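Local coordinates for protein rRNA adenine N-6-methyltransferase (Saccharopolyspora erythraea, PDB 6NVM) that dimethylates a single adenine of 23S rRNA with S-adenosyl-L-methionine as methyl donor, which lowers ribosome affinity for macrolide, lincosamide and streptogramin B antibiotics, at residues Ala63-Leu68 against Ile215-Arg220. Numbering follows the deposited sequence. Where two conformers were deposited one is given.
Sequences AETAEL and IMRLRR
Arg217 donates a hydrogen bond from NH1 to the backbone O of Thr65, at 2.6 Å and 145°. The oxygen lies at the guanidinium edge and accepts on a lone pair in the carbonyl plane. CG of Arg217 stands anti to the backbone N (chi1 178°), and the chain bends at chi3 to bring NH1 to the helix end.

Charge pairing centres on Glu67, the first residue after the helix to leave helical phi/psi. Two conformers were deposited, so its pairing is less certain. In the one given, OE1 accepts from Arg219 NE at 2.9 Å, on the syn side. The Glu67 carboxylate and Arg219 guanidinium planes are 84° apart. Glu67 OE2 lies well out of the Arg217 guanidinium plane, 3.7 Å from NH1, a long salt bridge without a hydrogen bond.

Packing rests on Thr65. Its CG2 lies over one face of the Arg217 guanidinium, 3.5 Å from NH1. Thr65 OG1 hydrogen-bonds Arg61 O, one turn earlier.

Glu195 and Glu193 of strand 192-200 pair with Arg217 NH2 and Arg219 NH1. Charges thus alternate where helix 56-65 meets the central class I methyltransferase sheet. This probably favours charged Glu67 and limits how both guanidinium groups turn.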
loop_
_atom_site.group_PDB
_atom_site.type_symbol
_atom_site.label_atom_id
_atom_site.label_comp_id
_atom_site.label_asym_id
_atom_site.label_seq_id
_atom_site.Cartn_x
_atom_site.Cartn_y
_atom_site.Cartn_z
ATOM N N ALA A 63 6.246 14.178 0.905
ATOM C CA ALA A 63 5.360 14.927 1.788
ATOM C C ALA A 63 4.105 15.387 1.052
ATOM O O ALA A 63 2.997 15.320 1.597
ATOM C CB ALA A 63 6.107 16.119 2.385
ATOM N N GLU A 64 4.262 15.854 -0.190
ATOM C CA GLU A 64 3.106 16.261 -0.984
ATOM C C GLU A 64 2.232 15.069 -1.369
ATOM O O GLU A 64 1.004 15.198 -1.441
ATOM C CB GLU A 64 3.588 17.011 -2.228
ATOM C CG GLU A 64 4.308 18.320 -1.897
ATOM C CD GLU A 64 5.163 18.847 -3.038
ATOM O OE1 GLU A 64 5.511 18.061 -3.949
ATOM O OE2 GLU A 64 5.493 20.053 -3.019
ATOM N N THR A 65 2.839 13.902 -1.592
ATOM C CA THR A 65 2.076 12.712 -1.956
ATOM C C THR A 65 1.154 12.260 -0.831
ATOM O O THR A 65 0.118 11.632 -1.089
ATOM C CB THR A 65 3.040 11.575 -2.321
ATOM O OG1 THR A 65 3.754 11.918 -3.511
ATOM C CG2 THR A 65 2.303 10.258 -2.542
ATOM N N ALA A 66 1.516 12.541 0.419
ATOM C CA ALA A 66 0.773 11.993 1.542
ATOM C C ALA A 66 -0.604 12.622 1.715
ATOM O O ALA A 66 -1.384 12.130 2.534
ATOM C CB ALA A 66 1.593 12.155 2.819
ATOM N N GLU A 67 -0.911 13.690 0.982
ATOM C CA GLU A 67 -2.221 14.334 1.027
ATOM C C GLU A 67 -2.587 14.716 2.460
ATOM O O GLU A 67 -3.616 14.311 3.007
ATOM C CB GLU A 67 -3.279 13.428 0.394
ATOM C CG GLU A 67 -2.984 13.167 -1.079
ATOM C CD GLU A 67 -4.041 12.341 -1.782
ATOM O OE1 GLU A 67 -4.608 11.420 -1.155
ATOM O OE2 GLU A 67 -4.291 12.622 -2.980
ATOM N N LEU A 68 -1.720 15.528 3.054
ATOM C CA LEU A 68 -1.847 15.930 4.444
ATOM C C LEU A 68 -2.661 17.213 4.565
ATOM O O LEU A 68 -2.839 17.962 3.603
ATOM C CB LEU A 68 -0.464 16.123 5.064
ATOM C CG LEU A 68 0.474 14.920 4.940
ATOM C CD1 LEU A 68 1.843 15.284 5.501
ATOM C CD2 LEU A 68 -0.113 13.710 5.655
ATOM N N ILE A 215 8.314 5.382 -4.727
ATOM C CA ILE A 215 7.243 5.856 -3.862
ATOM C C ILE A 215 5.953 5.216 -4.340
ATOM O O ILE A 215 5.611 5.302 -5.527
ATOM C CB ILE A 215 7.127 7.389 -3.880
ATOM C CG1 ILE A 215 8.451 8.032 -3.466
ATOM C CG2 ILE A 215 6.004 7.837 -2.949
ATOM C CD1 ILE A 215 8.518 9.512 -3.756
ATOM N N MET A 216 5.241 4.571 -3.424
ATOM C CA MET A 216 3.920 4.030 -3.698
ATOM C C MET A 216 2.970 4.510 -2.611
ATOM O O MET A 216 3.386 4.846 -1.498
ATOM C CB MET A 216 3.933 2.492 -3.761
ATOM C CG MET A 216 4.329 1.804 -2.465
ATOM S SD MET A 216 4.205 -0.001 -2.560
ATOM C CE MET A 216 2.444 -0.214 -2.783
ATOM N N ARG A 217 1.683 4.538 -2.942
ATOM C CA ARG A 217 0.667 5.052 -2.037
ATOM C C ARG A 217 -0.551 4.141 -2.041
ATOM O O ARG A 217 -0.989 3.683 -3.097
ATOM C CB ARG A 217 0.260 6.479 -2.432
ATOM C CG ARG A 217 -0.839 7.094 -1.572
ATOM C CD ARG A 217 -1.047 8.567 -1.932
ATOM N NE ARG A 217 -1.309 8.734 -3.361
ATOM C CZ ARG A 217 -1.293 9.899 -4.000
ATOM N NH1 ARG A 217 -1.028 11.020 -3.345
ATOM N NH2 ARG A 217 -1.541 9.942 -5.300
ATOM N N LEU A 218 -1.067 3.867 -0.848
ATOM C CA LEU A 218 -2.386 3.275 -0.662
ATOM C C LEU A 218 -3.357 4.365 -0.235
ATOM O O LEU A 218 -3.020 5.214 0.592
ATOM C CB LEU A 218 -2.367 2.179 0.408
ATOM C CG LEU A 218 -1.319 1.079 0.310
ATOM C CD1 LEU A 218 -1.534 0.059 1.425
ATOM C CD2 LEU A 218 -1.379 0.416 -1.041
ATOM N N ARG A 219 -4.561 4.349 -0.800
ATOM C CA ARG A 219 -5.639 5.226 -0.359
ATOM C C ARG A 219 -6.823 4.351 0.015
ATOM O O ARG A 219 -7.310 3.580 -0.818
ATOM C CB ARG A 219 -6.045 6.232 -1.443
ATOM C CG ARG A 219 -4.874 6.970 -2.088
ATOM C CD ARG A 219 -5.337 8.024 -3.096
ATOM N NE ARG A 219 -5.958 9.156 -2.419
ATOM C CZ ARG A 219 -7.264 9.309 -2.229
ATOM N NH1 ARG A 219 -8.126 8.410 -2.688
ATOM N NH2 ARG A 219 -7.710 10.373 -1.576
ATOM N N ARG A 220 -7.282 4.466 1.260
ATOM C CA ARG A 220 -8.503 3.783 1.665
ATOM C C ARG A 220 -9.700 4.516 1.072
ATOM O O ARG A 220 -9.889 5.711 1.328
ATOM C CB ARG A 220 -8.608 3.722 3.186
ATOM C CG ARG A 220 -9.689 2.759 3.672
ATOM C CD ARG A 220 -9.709 2.654 5.177
ATOM N NE ARG A 220 -10.265 3.859 5.781
ATOM C CZ ARG A 220 -11.563 4.145 5.825
ATOM N NH1 ARG A 220 -12.452 3.313 5.295
ATOM N NH2 ARG A 220 -11.973 5.268 6.402
#